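Local structure of alpha-L-rhamnosidase (Aspergillus terreus, 6GSZ) at residues A[14-19]-A[184-189]; A[72-77]-A[103-108]; A[332-337]-A[735-740]; A[437-442]-A[726-731]. The protein probably catalyses the hydrolysis of terminal non-reducing alpha-L-rhamnose residues in alpha-L-rhamnosides. All coordinates share one frame; numbering follows the deposited sequence.

Contact 1. Residues A[14-19]-A[184-189]. With CA (calcium ion), chain L.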
loop_
_atom_site.group_PDB
_atom_site.type_symbol
_atom_site.label_atom_id
_atom_site.label_comp_id
_atom_site.label_asym_id
_atom_site.label_seq_id
_atom_site.Cartn_x
_atom_site.Cartn_y
_atom_site.Cartn_z
ATOM N N THR A 14 4.645 -13.065 -8.375
ATOM C CA THR A 14 4.606 -14.031 -9.459
ATOM C C THR A 14 4.749 -13.250 -10.766
ATOM O O THR A 14 4.442 -12.073 -10.806
ATOM C CB THR A 14 3.302 -14.848 -9.483
ATOM O OG1 THR A 14 2.210 -14.002 -9.828
ATOM C CG2 THR A 14 3.004 -15.530 -8.171
ATOM N N ALA A 15 5.211 -13.920 -11.824
ATOM C CA ALA A 15 5.647 -13.210 -13.020
ATOM C C ALA A 15 4.958 -13.748 -14.276
ATOM O O ALA A 15 5.556 -14.340 -15.151
ATOM C CB ALA A 15 7.163 -13.217 -13.086
ATOM N N LEU A 16 3.653 -13.491 -14.371
ATOM C CA LEU A 16 2.844 -13.820 -15.565
ATOM C C LEU A 16 2.342 -12.509 -16.187
ATOM O O LEU A 16 1.575 -11.770 -15.549
ATOM C CB LEU A 16 1.706 -14.768 -15.180
ATOM C CG LEU A 16 0.708 -15.023 -16.313
ATOM C CD1 LEU A 16 1.392 -15.665 -17.511
ATOM C CD2 LEU A 16 -0.474 -15.861 -15.838
ATOM N N GLY A 17 2.763 -12.254 -17.424
ATOM C CA GLY A 17 2.309 -11.102 -18.165
ATOM C C GLY A 17 3.035 -9.811 -17.832
ATOM O O GLY A 17 2.497 -8.706 -17.962
ATOM N N ILE A 18 4.313 -9.953 -17.433
ATOM C CA ILE A 18 5.117 -8.831 -16.970
ATOM C C ILE A 18 5.573 -7.954 -18.147
ATOM O O ILE A 18 5.541 -8.326 -19.327
ATOM C CB ILE A 18 6.298 -9.300 -16.100
ATOM C CG1 ILE A 18 7.331 -10.089 -16.888
ATOM C CG2 ILE A 18 5.775 -10.093 -14.905
ATOM C CD1 ILE A 18 8.635 -10.319 -16.149
ATOM N N GLY A 19 6.085 -6.777 -17.798
ATOM C CA GLY A 19 6.539 -5.799 -18.768
ATOM C C GLY A 19 8.007 -5.923 -19.157
ATOM O O GLY A 19 8.448 -5.303 -20.109
ATOM N N TYR A 184 -3.194 -3.541 -17.442
ATOM C CA TYR A 184 -3.984 -4.663 -17.914
ATOM C C TYR A 184 -3.456 -5.926 -17.244
ATOM O O TYR A 184 -2.279 -5.978 -16.803
ATOM C CB TYR A 184 -3.970 -4.852 -19.443
ATOM C CG TYR A 184 -2.644 -5.366 -19.932
ATOM C CD1 TYR A 184 -1.587 -4.515 -20.183
ATOM C CD2 TYR A 184 -2.479 -6.707 -20.174
ATOM C CE1 TYR A 184 -0.344 -5.029 -20.540
ATOM C CE2 TYR A 184 -1.251 -7.228 -20.544
ATOM C CZ TYR A 184 -0.187 -6.382 -20.746
ATOM O OH TYR A 184 1.008 -6.939 -21.121
ATOM N N ASN A 185 -4.289 -6.935 -17.109
ATOM C CA ASN A 185 -3.994 -8.164 -16.406
ATOM C C ASN A 185 -3.853 -9.350 -17.344
ATOM O O ASN A 185 -4.475 -9.379 -18.403
ATOM C CB ASN A 185 -4.973 -8.440 -15.278
ATOM C CG ASN A 185 -5.110 -7.239 -14.370
ATOM O OD1 ASN A 185 -6.213 -6.688 -14.181
ATOM N ND2 ASN A 185 -3.987 -6.776 -13.837
ATOM N N THR A 186 -3.069 -10.336 -16.928
ATOM C CA THR A 186 -2.825 -11.545 -17.668
ATOM C C THR A 186 -3.209 -12.751 -16.809
ATOM O O THR A 186 -2.792 -12.856 -15.631
ATOM C CB THR A 186 -1.349 -11.651 -18.068
ATOM O OG1 THR A 186 -0.983 -10.511 -18.839
ATOM C CG2 THR A 186 -1.106 -12.909 -18.885
ATOM N N TYR A 187 -3.971 -13.690 -17.395
ATOM C CA TYR A 187 -4.402 -14.883 -16.689
ATOM C C TYR A 187 -4.098 -16.118 -17.539
ATOM O O TYR A 187 -4.289 -16.117 -18.770
ATOM C CB TYR A 187 -5.905 -14.829 -16.439
ATOM C CG TYR A 187 -6.334 -13.638 -15.622
ATOM C CD1 TYR A 187 -6.236 -13.638 -14.231
ATOM C CD2 TYR A 187 -6.851 -12.497 -16.225
ATOM C CE1 TYR A 187 -6.610 -12.537 -13.468
ATOM C CE2 TYR A 187 -7.284 -11.417 -15.466
ATOM C CZ TYR A 187 -7.202 -11.429 -14.081
ATOM O OH TYR A 187 -7.658 -10.383 -13.335
ATOM N N ASP A 188 -3.736 -17.198 -16.851
ATOM C CA ASP A 188 -3.607 -18.503 -17.481
ATOM C C ASP A 188 -4.976 -19.194 -17.440
ATOM O O ASP A 188 -5.450 -19.600 -16.383
ATOM C CB ASP A 188 -2.540 -19.329 -16.792
ATOM C CG ASP A 188 -2.408 -20.746 -17.319
ATOM O OD1 ASP A 188 -3.200 -21.122 -18.210
ATOM O OD2 ASP A 188 -1.495 -21.468 -16.822
ATOM N N VAL A 189 -5.645 -19.215 -18.587
ATOM C CA VAL A 189 -7.010 -19.744 -18.678
ATOM C C VAL A 189 -7.035 -21.118 -19.367
ATOM O O VAL A 189 -8.102 -21.597 -19.769
ATOM C CB VAL A 189 -7.964 -18.746 -19.348
ATOM C CG1 VAL A 189 -8.016 -17.459 -18.569
ATOM C CG2 VAL A 189 -7.627 -18.494 -20.795
HETATM CA CA CA L . -0.569 -22.174 -14.816
HETATM O O HOH W 1 -0.757 -12.482 -13.737
HETATM O O HOH W 2 -0.399 -8.062 -17.447
HETATM O O HOH W 3 -2.542 -23.717 -15.870
HETATM O O HOH W 4 0.462 -24.318 -15.981
HETATM O O HOH W 5 1.378 -21.700 -16.105
HETATM O O HOH W 6 -3.080 -21.690 -13.736
#
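L16 and G17 pack over T186 without a single direct hydrogen bond between the two segments. The branch carbon of L16 carries the apolar part: its CG lies 3.8 Å from T186 CG2, and the two side chains meet at an oblique angle. With CG anti to the backbone N (chi1 173°), the leucine reaches along strand 182-188, and its CD2 ends 3.7 Å from D188 N. G17 follows with a positive phi of 82°, and its CA rests 3.4 Å from T186 OG1, which takes the side where a beta carbon would project.

Two waters supply the polar link. The oxygen of one lies 3.0 Å from L16 O and 2.8 Å from T186 O, bridging the two carbonyls. The second is hydrogen-bonded to G17 O, Y184 O and T186 OG1, so the threonine hydroxyl helps fix a solvent molecule between two backbone carbonyls. G17 O is also bonded to S303 OG.

At the far end, D188 OD2 coordinates a calcium ion at 2.3 Å, four waters being further ligands, while D188 OD1 is held by T190 OG1. The contact joins two domains: strand 15-18 is an outer strand of the N-terminal immunoglobulin-like sheet and pairs with strand 99-103, whereas strand 182-188 lies between strands 144-154 and 301-302 in the sheet of the next domain.

Contact 2. Residues A[72-77]-A[103-108]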
loop_
_atom_site.group_PDB
_atom_site.type_symbol
_atom_site.label_atom_id
_atom_site.label_comp_id
_atom_site.label_asym_id
_atom_site.label_seq_id
_atom_site.Cartn_x
_atom_site.Cartn_y
_atom_site.Cartn_z
ATOM N N LEU A 72 13.325 -12.315 -23.238
ATOM C CA LEU A 72 12.063 -13.018 -23.450
ATOM C C LEU A 72 11.174 -12.223 -24.416
ATOM O O LEU A 72 11.132 -11.014 -24.402
ATOM C CB LEU A 72 11.357 -13.217 -22.108
ATOM C CG LEU A 72 12.103 -14.093 -21.106
ATOM C CD1 LEU A 72 11.561 -13.888 -19.711
ATOM C CD2 LEU A 72 12.019 -15.554 -21.507
ATOM N N GLN A 73 10.487 -12.962 -25.278
ATOM C CA GLN A 73 9.492 -12.363 -26.194
ATOM C C GLN A 73 8.114 -12.243 -25.504
ATOM O O GLN A 73 7.809 -12.939 -24.522
ATOM C CB GLN A 73 9.460 -13.235 -27.460
ATOM C CG GLN A 73 10.782 -13.208 -28.217
ATOM C CD GLN A 73 10.727 -13.957 -29.523
ATOM O OE1 GLN A 73 9.680 -14.081 -30.134
ATOM N NE2 GLN A 73 11.860 -14.458 -29.964
ATOM N N SER A 74 7.209 -11.472 -26.126
ATOM C CA SER A 74 5.824 -11.388 -25.674
ATOM C C SER A 74 5.214 -12.789 -25.645
ATOM O O SER A 74 5.300 -13.533 -26.658
ATOM C CB SER A 74 5.054 -10.491 -26.628
ATOM O OG SER A 74 3.665 -10.534 -26.301
ATOM N N GLY A 75 4.599 -13.161 -24.516
ATOM C CA GLY A 75 3.964 -14.461 -24.390
ATOM C C GLY A 75 4.909 -15.643 -24.249
ATOM O O GLY A 75 4.446 -16.794 -24.207
ATOM N N GLU A 76 6.223 -15.405 -24.093
ATOM C CA GLU A 76 7.194 -16.504 -24.031
ATOM C C GLU A 76 7.492 -16.841 -22.574
ATOM O O GLU A 76 7.985 -15.979 -21.817
ATOM C CB GLU A 76 8.507 -16.126 -24.708
ATOM C CG GLU A 76 9.503 -17.284 -24.734
ATOM C CD GLU A 76 10.872 -16.967 -25.310
ATOM O OE1 GLU A 76 11.160 -15.776 -25.576
ATOM O OE2 GLU A 76 11.631 -17.956 -25.535
ATOM N N GLU A 77 7.191 -18.077 -22.183
ATOM C CA GLU A 77 7.466 -18.541 -20.817
ATOM C C GLU A 77 8.856 -19.179 -20.737
ATOM O O GLU A 77 9.237 -20.007 -21.590
ATOM C CB GLU A 77 6.448 -19.598 -20.389
ATOM C CG GLU A 77 6.530 -20.051 -18.957
ATOM C CD GLU A 77 5.585 -21.190 -18.626
ATOM O OE1 GLU A 77 5.891 -22.343 -19.027
ATOM O OE2 GLU A 77 4.596 -20.937 -17.916
ATOM N N PRO A 103 6.643 -12.552 -20.231
ATOM C CA PRO A 103 6.151 -11.216 -20.528
ATOM C C PRO A 103 4.735 -11.241 -21.109
ATOM O O PRO A 103 4.320 -12.217 -21.751
ATOM C CB PRO A 103 7.133 -10.679 -21.565
ATOM C CG PRO A 103 8.374 -11.525 -21.361
ATOM C CD PRO A 103 7.817 -12.902 -21.067
ATOM N N GLY A 104 4.063 -10.100 -20.937
ATOM C CA GLY A 104 2.735 -9.859 -21.497
ATOM C C GLY A 104 2.799 -9.349 -22.929
ATOM O O GLY A 104 3.609 -9.777 -23.737
ATOM N N LEU A 105 1.831 -8.497 -23.252
ATOM C CA LEU A 105 1.695 -7.888 -24.565
ATOM C C LEU A 105 2.447 -6.555 -24.562
ATOM O O LEU A 105 2.045 -5.607 -23.874
ATOM C CB LEU A 105 0.198 -7.698 -24.873
ATOM C CG LEU A 105 -0.654 -8.951 -24.824
ATOM C CD1 LEU A 105 -2.069 -8.642 -25.275
ATOM C CD2 LEU A 105 -0.095 -10.053 -25.707
ATOM N N LEU A 106 3.600 -6.538 -25.235
ATOM C CA LEU A 106 4.570 -5.475 -24.988
ATOM C C LEU A 106 4.424 -4.254 -25.904
ATOM O O LEU A 106 4.905 -3.185 -25.574
ATOM C CB LEU A 106 5.980 -6.040 -25.133
ATOM C CG LEU A 106 6.316 -7.242 -24.265
ATOM C CD1 LEU A 106 7.655 -7.843 -24.665
ATOM C CD2 LEU A 106 6.338 -6.812 -22.821
ATOM N N THR A 107 3.744 -4.410 -27.041
ATOM C CA THR A 107 3.517 -3.353 -27.962
ATOM C C THR A 107 2.050 -3.342 -28.369
ATOM O O THR A 107 1.369 -4.343 -28.214
ATOM C CB THR A 107 4.327 -3.553 -29.252
ATOM O OG1 THR A 107 3.814 -4.678 -29.972
ATOM C CG2 THR A 107 5.797 -3.778 -29.012
ATOM N N PRO A 108 1.513 -2.222 -28.906
ATOM C CA PRO A 108 0.151 -2.238 -29.444
ATOM C C PRO A 108 -0.119 -3.377 -30.425
ATOM O O PRO A 108 -1.191 -3.966 -30.360
ATOM C CB PRO A 108 0.031 -0.852 -30.073
ATOM C CG PRO A 108 0.904 0.005 -29.180
ATOM C CD PRO A 108 2.116 -0.878 -28.967
#
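S74 and G75, the central residues of a type II beta turn running from Q73 to E76, hydrogen-bond to the carbonyls of G104 and P103 respectively. The hydroxyl S74 OG donates to G104 O over 2.7 Å; chi1 of 173° sets OG anti to the backbone N and directs it at that oxygen, with the donor tilted 27° from the carbonyl plane. G75 N donates to P103 O at 2.9 Å, approaching from above the carbonyl plane. A weak CA-H...O contact from S74 CA (3.4 Å) also reaches G104 O.

Within the turn, E76 N bonds to Q73 O, and Q73 N donates to E76 OE1 at 2.9 Å with an almost straight N-H...O angle of 171°. The carboxylate's other oxygen, OE2, makes a salt bridge with R47.

The apolar pair is L72 CB against P103 CG at 3.5 Å, the two side chains crossing at about a right angle. Two further van der Waals contacts involve polar backbone atoms: P103 CD lies 3.2 Å from E76 O, and L106 CD1 lies 3.9 Å from S74 N.

The chemistry thus divides the labour within this immunoglobulin-like domain: the proline ring packs against L72 and the Q73 and E76 carbonyls, while two bonds to neighbouring carbonyls set the turn's position against the end of strand 99-103.

Contact 3. Residues A[332-337]-A[735-740]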
loop_
_atom_site.group_PDB
_atom_site.type_symbol
_atom_site.label_atom_id
_atom_site.label_comp_id
_atom_site.label_asym_id
_atom_site.label_seq_id
_atom_site.Cartn_x
_atom_site.Cartn_y
_atom_site.Cartn_z
ATOM N N PHE A 332 -18.335 -6.833 13.604
ATOM C CA PHE A 332 -17.255 -7.737 13.162
ATOM C C PHE A 332 -16.021 -7.705 14.087
ATOM O O PHE A 332 -15.066 -8.448 13.832
ATOM C CB PHE A 332 -16.898 -7.420 11.714
ATOM C CG PHE A 332 -17.983 -7.971 10.833
ATOM C CD1 PHE A 332 -18.022 -9.311 10.509
ATOM C CD2 PHE A 332 -19.015 -7.149 10.426
ATOM C CE1 PHE A 332 -19.064 -9.805 9.742
ATOM C CE2 PHE A 332 -20.073 -7.637 9.672
ATOM C CZ PHE A 332 -20.080 -8.965 9.329
ATOM N N GLY A 333 -16.027 -6.850 15.118
ATOM C CA GLY A 333 -14.939 -6.822 16.117
ATOM C C GLY A 333 -13.668 -6.119 15.666
ATOM O O GLY A 333 -12.720 -5.965 16.453
ATOM N N GLN A 334 -13.646 -5.668 14.426
ATOM C CA GLN A 334 -12.478 -5.089 13.767
ATOM C C GLN A 334 -13.016 -4.107 12.739
ATOM O O GLN A 334 -13.946 -4.461 12.024
ATOM C CB GLN A 334 -11.644 -6.175 13.091
ATOM C CG GLN A 334 -10.511 -5.622 12.233
ATOM C CD GLN A 334 -9.439 -4.883 13.010
ATOM O OE1 GLN A 334 -8.913 -5.405 14.017
ATOM N NE2 GLN A 334 -9.104 -3.669 12.538
ATOM N N ASN A 335 -12.406 -2.924 12.675
ATOM C CA ASN A 335 -12.667 -1.964 11.622
ATOM C C ASN A 335 -11.842 -2.411 10.412
ATOM O O ASN A 335 -10.605 -2.299 10.424
ATOM C CB ASN A 335 -12.298 -0.556 12.085
ATOM C CG ASN A 335 -12.711 0.539 11.130
ATOM O OD1 ASN A 335 -13.629 0.341 10.321
ATOM N ND2 ASN A 335 -12.116 1.715 11.250
ATOM N N LEU A 336 -12.521 -2.970 9.418
ATOM C CA LEU A 336 -11.914 -3.606 8.283
ATOM C C LEU A 336 -12.357 -2.932 6.995
ATOM O O LEU A 336 -13.245 -2.080 6.978
ATOM C CB LEU A 336 -12.181 -5.112 8.290
ATOM C CG LEU A 336 -13.634 -5.562 8.400
ATOM C CD1 LEU A 336 -14.250 -5.573 7.051
ATOM C CD2 LEU A 336 -13.721 -6.953 9.010
ATOM N N VAL A 337 -11.715 -3.344 5.914
ATOM C CA VAL A 337 -11.947 -2.783 4.585
ATOM C C VAL A 337 -12.208 -3.921 3.614
ATOM O O VAL A 337 -11.436 -4.861 3.531
ATOM C CB VAL A 337 -10.776 -1.897 4.117
ATOM C CG1 VAL A 337 -11.015 -1.387 2.713
ATOM C CG2 VAL A 337 -10.617 -0.727 5.066
ATOM N N GLY A 735 -10.516 1.263 19.798
ATOM C CA GLY A 735 -9.992 1.364 18.453
ATOM C C GLY A 735 -9.284 0.099 18.010
ATOM O O GLY A 735 -8.579 -0.526 18.817
ATOM N N THR A 736 -9.470 -0.268 16.736
ATOM C CA THR A 736 -8.842 -1.431 16.135
ATOM C C THR A 736 -8.037 -1.048 14.875
ATOM O O THR A 736 -7.541 -1.923 14.159
ATOM C CB THR A 736 -9.879 -2.521 15.833
ATOM O OG1 THR A 736 -10.916 -2.014 14.995
ATOM C CG2 THR A 736 -10.483 -3.095 17.096
ATOM N N THR A 737 -7.888 0.260 14.686
ATOM C CA THR A 737 -7.179 0.913 13.601
ATOM C C THR A 737 -6.643 2.207 14.199
ATOM O O THR A 737 -7.118 2.619 15.242
ATOM C CB THR A 737 -8.098 1.208 12.410
ATOM O OG1 THR A 737 -9.312 1.798 12.854
ATOM C CG2 THR A 737 -8.376 -0.024 11.586
ATOM N N THR A 738 -5.694 2.847 13.519
ATOM C CA THR A 738 -5.289 4.192 13.913
ATOM C C THR A 738 -6.258 5.189 13.285
ATOM O O THR A 738 -6.769 4.997 12.187
ATOM C CB THR A 738 -3.816 4.452 13.558
ATOM O OG1 THR A 738 -3.515 4.179 12.181
ATOM C CG2 THR A 738 -2.884 3.636 14.427
ATOM N N TRP A 739 -6.478 6.305 13.994
ATOM C CA TRP A 739 -7.500 7.295 13.592
ATOM C C TRP A 739 -6.822 8.512 12.961
ATOM O O TRP A 739 -5.670 8.831 13.239
ATOM C CB TRP A 739 -8.345 7.736 14.791
ATOM C CG TRP A 739 -8.960 6.618 15.568
ATOM C CD1 TRP A 739 -9.207 5.331 15.186
ATOM C CD2 TRP A 739 -9.514 6.756 16.885
ATOM N NE1 TRP A 739 -9.859 4.653 16.189
ATOM C CE2 TRP A 739 -10.044 5.501 17.251
ATOM C CE3 TRP A 739 -9.544 7.812 17.799
ATOM C CZ2 TRP A 739 -10.669 5.286 18.485
ATOM C CZ3 TRP A 739 -10.147 7.605 19.023
ATOM C CH2 TRP A 739 -10.706 6.362 19.356
ATOM N N GLU A 740 -7.547 9.221 12.116
ATOM C CA GLU A 740 -7.072 10.436 11.463
ATOM C C GLU A 740 -6.642 11.490 12.480
ATOM O O GLU A 740 -5.571 12.088 12.334
ATOM C CB GLU A 740 -8.195 10.953 10.579
ATOM C CG GLU A 740 -7.928 12.240 9.827
ATOM C CD GLU A 740 -9.050 12.670 8.895
ATOM O OE1 GLU A 740 -10.232 12.406 9.230
ATOM O OE2 GLU A 740 -8.703 13.293 7.849
#
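Q334 and T736 run alongside one another, their side chains pointing opposite ways, where the concanavalin-like beta domain meets the six-hairpin glycosidase domain, the (alpha/alpha)6 barrel of this enzyme family. The glutamine chain leaves with CG anti to the backbone N (chi1 173°) and then bends at chi2 (65°), which brings its amide back alongside the threonine. There NE2 donates to T736 O at 2.8 Å and to N335 O at 2.9 Å. Both acceptors lie close to the Q334 amide plane, so each takes one of the two N-H bonds and together they fix the rotation of the group; seen from either carbonyl, however, the donor stands well above the carbonyl plane.

T736 answers with its hydroxyl: OG1 accepts from N335 N at 2.9 Å, with an N-H...O angle of 163°. The same threonine's CG2 comes 3.7 Å from G333 O. Next along, the side chains of N335 and T737 lie roughly perpendicular, both held by outside partners: N335 ND2 donates to E358 OE2, and T737 OG1 is hydrogen-bonded to F759 O.

Helix 437-453 backs the site through W448, which touches Q334, and S449, which touches T737. Further along this loop, E740 reaches the glucose-binding pocket and pairs with R464. In the buried interface itself, T737 CG2 comes within 3.4 Å of N335 O.

Contact 4. Residues A[437-442]-A[726-731]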
loop_
_atom_site.group_PDB
_atom_site.type_symbol
_atom_site.label_atom_id
_atom_site.label_comp_id
_atom_site.label_asym_id
_atom_site.label_seq_id
_atom_site.Cartn_x
_atom_site.Cartn_y
_atom_site.Cartn_z
ATOM N N PRO A 437 0.287 -5.393 26.569
ATOM C CA PRO A 437 -0.791 -5.757 25.656
ATOM C C PRO A 437 -1.384 -4.573 24.888
ATOM O O PRO A 437 -1.877 -4.774 23.776
ATOM C CB PRO A 437 -1.851 -6.462 26.507
ATOM C CG PRO A 437 -1.401 -6.350 27.937
ATOM C CD PRO A 437 -0.052 -5.686 27.978
ATOM N N LEU A 438 -1.359 -3.372 25.479
ATOM C CA LEU A 438 -1.864 -2.199 24.759
ATOM C C LEU A 438 -0.924 -1.851 23.593
ATOM O O LEU A 438 -1.395 -1.436 22.545
ATOM C CB LEU A 438 -2.052 -1.010 25.697
ATOM C CG LEU A 438 -3.014 -1.237 26.863
ATOM C CD1 LEU A 438 -3.104 0.012 27.711
ATOM C CD2 LEU A 438 -4.379 -1.661 26.389
ATOM N N ILE A 439 0.398 -1.892 23.801
ATOM C CA ILE A 439 1.354 -1.551 22.731
ATOM C C ILE A 439 1.310 -2.664 21.672
ATOM O O ILE A 439 1.381 -2.391 20.452
ATOM C CB ILE A 439 2.760 -1.322 23.313
ATOM C CG1 ILE A 439 2.756 -0.107 24.231
ATOM C CG2 ILE A 439 3.806 -1.157 22.222
ATOM C CD1 ILE A 439 4.064 0.107 24.942
ATOM N N SER A 440 1.159 -3.922 22.098
ATOM C CA SER A 440 0.972 -4.998 21.097
ATOM C C SER A 440 -0.295 -4.741 20.256
ATOM O O SER A 440 -0.262 -4.925 19.028
ATOM C CB SER A 440 0.892 -6.377 21.712
ATOM O OG SER A 440 2.090 -6.686 22.391
ATOM N N LYS A 441 -1.386 -4.314 20.908
ATOM C CA LYS A 441 -2.605 -4.024 20.167
ATOM C C LYS A 441 -2.407 -2.818 19.243
ATOM O O LYS A 441 -2.952 -2.800 18.128
ATOM C CB LYS A 441 -3.770 -3.772 21.126
ATOM C CG LYS A 441 -5.104 -3.455 20.445
ATOM C CD LYS A 441 -5.604 -4.562 19.542
ATOM C CE LYS A 441 -7.083 -4.475 19.239
ATOM N NZ LYS A 441 -7.521 -5.592 18.354
ATOM N N LEU A 442 -1.690 -1.793 19.705
ATOM C CA LEU A 442 -1.357 -0.645 18.836
ATOM C C LEU A 442 -0.735 -1.127 17.518
ATOM O O LEU A 442 -1.139 -0.677 16.443
ATOM C CB LEU A 442 -0.423 0.323 19.549
ATOM C CG LEU A 442 0.035 1.521 18.721
ATOM C CD1 LEU A 442 -1.161 2.367 18.252
ATOM C CD2 LEU A 442 1.057 2.337 19.518
ATOM N N SER A 726 -2.944 10.777 22.537
ATOM C CA SER A 726 -1.896 9.774 22.611
ATOM C C SER A 726 -2.279 8.613 21.690
ATOM O O SER A 726 -3.412 8.543 21.197
ATOM C CB SER A 726 -1.703 9.252 24.029
ATOM O OG SER A 726 -2.864 8.554 24.442
ATOM N N TRP A 727 -1.361 7.699 21.443
ATOM C CA TRP A 727 -1.683 6.496 20.662
ATOM C C TRP A 727 -2.596 5.520 21.417
ATOM O O TRP A 727 -3.585 5.033 20.874
ATOM C CB TRP A 727 -0.417 5.788 20.224
ATOM C CG TRP A 727 0.404 6.573 19.261
ATOM C CD1 TRP A 727 0.276 6.582 17.908
ATOM C CD2 TRP A 727 1.529 7.418 19.555
ATOM N NE1 TRP A 727 1.189 7.427 17.343
ATOM C CE2 TRP A 727 1.995 7.932 18.330
ATOM C CE3 TRP A 727 2.163 7.811 20.734
ATOM C CZ2 TRP A 727 3.066 8.819 18.248
ATOM C CZ3 TRP A 727 3.217 8.694 20.656
ATOM C CH2 TRP A 727 3.665 9.181 19.429
ATOM N N LEU A 728 -2.278 5.235 22.683
ATOM C CA LEU A 728 -3.010 4.190 23.398
ATOM C C LEU A 728 -4.383 4.673 23.840
ATOM O O LEU A 728 -5.223 3.830 24.151
ATOM C CB LEU A 728 -2.199 3.685 24.601
ATOM C CG LEU A 728 -0.892 3.012 24.254
ATOM C CD1 LEU A 728 -0.267 2.375 25.494
ATOM C CD2 LEU A 728 -1.027 2.009 23.130
ATOM N N TYR A 729 -4.626 5.985 23.834
ATOM C CA TYR A 729 -6.007 6.446 24.035
ATOM C C TYR A 729 -6.911 5.769 23.008
ATOM O O TYR A 729 -8.001 5.327 23.322
ATOM C CB TYR A 729 -6.094 7.960 23.911
ATOM C CG TYR A 729 -7.490 8.494 23.764
ATOM C CD1 TYR A 729 -8.330 8.529 24.849
ATOM C CD2 TYR A 729 -7.962 8.962 22.552
ATOM C CE1 TYR A 729 -9.620 9.018 24.731
ATOM C CE2 TYR A 729 -9.244 9.457 22.402
ATOM C CZ TYR A 729 -10.082 9.484 23.507
ATOM O OH TYR A 729 -11.353 9.969 23.378
ATOM N N GLN A 730 -6.451 5.743 21.753
ATOM C CA GLN A 730 -7.304 5.184 20.698
ATOM C C GLN A 730 -7.533 3.684 20.951
ATOM O O GLN A 730 -8.633 3.188 20.737
ATOM C CB GLN A 730 -6.701 5.448 19.306
ATOM C CG GLN A 730 -6.346 6.901 19.079
ATOM C CD GLN A 730 -5.936 7.260 17.670
ATOM O OE1 GLN A 730 -5.510 6.398 16.899
ATOM N NE2 GLN A 730 -6.047 8.544 17.323
ATOM N N VAL A 731 -6.542 2.998 21.536
ATOM C CA VAL A 731 -6.626 1.575 21.853
ATOM C C VAL A 731 -7.642 1.333 23.000
ATOM O O VAL A 731 -8.509 0.433 22.940
ATOM C CB VAL A 731 -5.227 1.017 22.207
ATOM C CG1 VAL A 731 -5.330 -0.415 22.688
ATOM C CG2 VAL A 731 -4.302 1.077 20.979
#
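L438 and L442, one turn apart on helix 437-453, receive the side chains of L728 and V731 from helix 727-732. The short helical segments cross almost perpendicularly, at 89°, with their axes 9.5 Å apart.

The contact between them is apolar. L728 reaches across with both methyls: CD1 meets L438 CB at 3.8 Å, while CD2 sits 3.5 Å from L438 O, a carbonyl already engaged by L442 N within its own helix. V731 lies over the next turn, its CG1 3.8 Å from K441 CG and its CG2 4.0 Å from L442 CA. CG of K441 makes the contact; the chain then bends at chi2 (60°) and its end leads off. L442 CD2 closes the other flank at 3.8 Å from W727 CB. L438 and V731 also line, with V732 and N734, the site of a bound methoxyethoxyethanol, probably a crystallisation additive.

The hydrogen bonds nearby lie within the second segment or go to other parts of the chain. S726 is the N-cap of the second helix, its OG accepting from Y729 N at 3.2 Å, and W727 NE1 donates to V764 O.

No hydrogen bond crosses between the segments, so across this pair within the six-hairpin domain the shape fit of mainly branched aliphatic side chains does the joining.

In the fold
The four contacts form two clusters on opposite sides of the chain's centre. Contacts 1 and 2 have centres 10 Å apart and are joined directly: Y184 OH lies 2.8 Å from L105 N, and I18 O lies 2.8 Å from G104 N, both probable hydrogen bonds. Contacts 3 and 4, with centres 12 Å apart, share the chain that leaves helix 727-732; G735 N is 2.9 Å from Q730 O, and W739 N is 3.1 Å from Q730 OE1. E740, at the end of the 735-740 segment of contact 3, belongs to the glucose pocket. Between clusters the centres of contacts 1 and 3 are 33 Å apart, and those of contacts 2 and 4 are 49 Å apart.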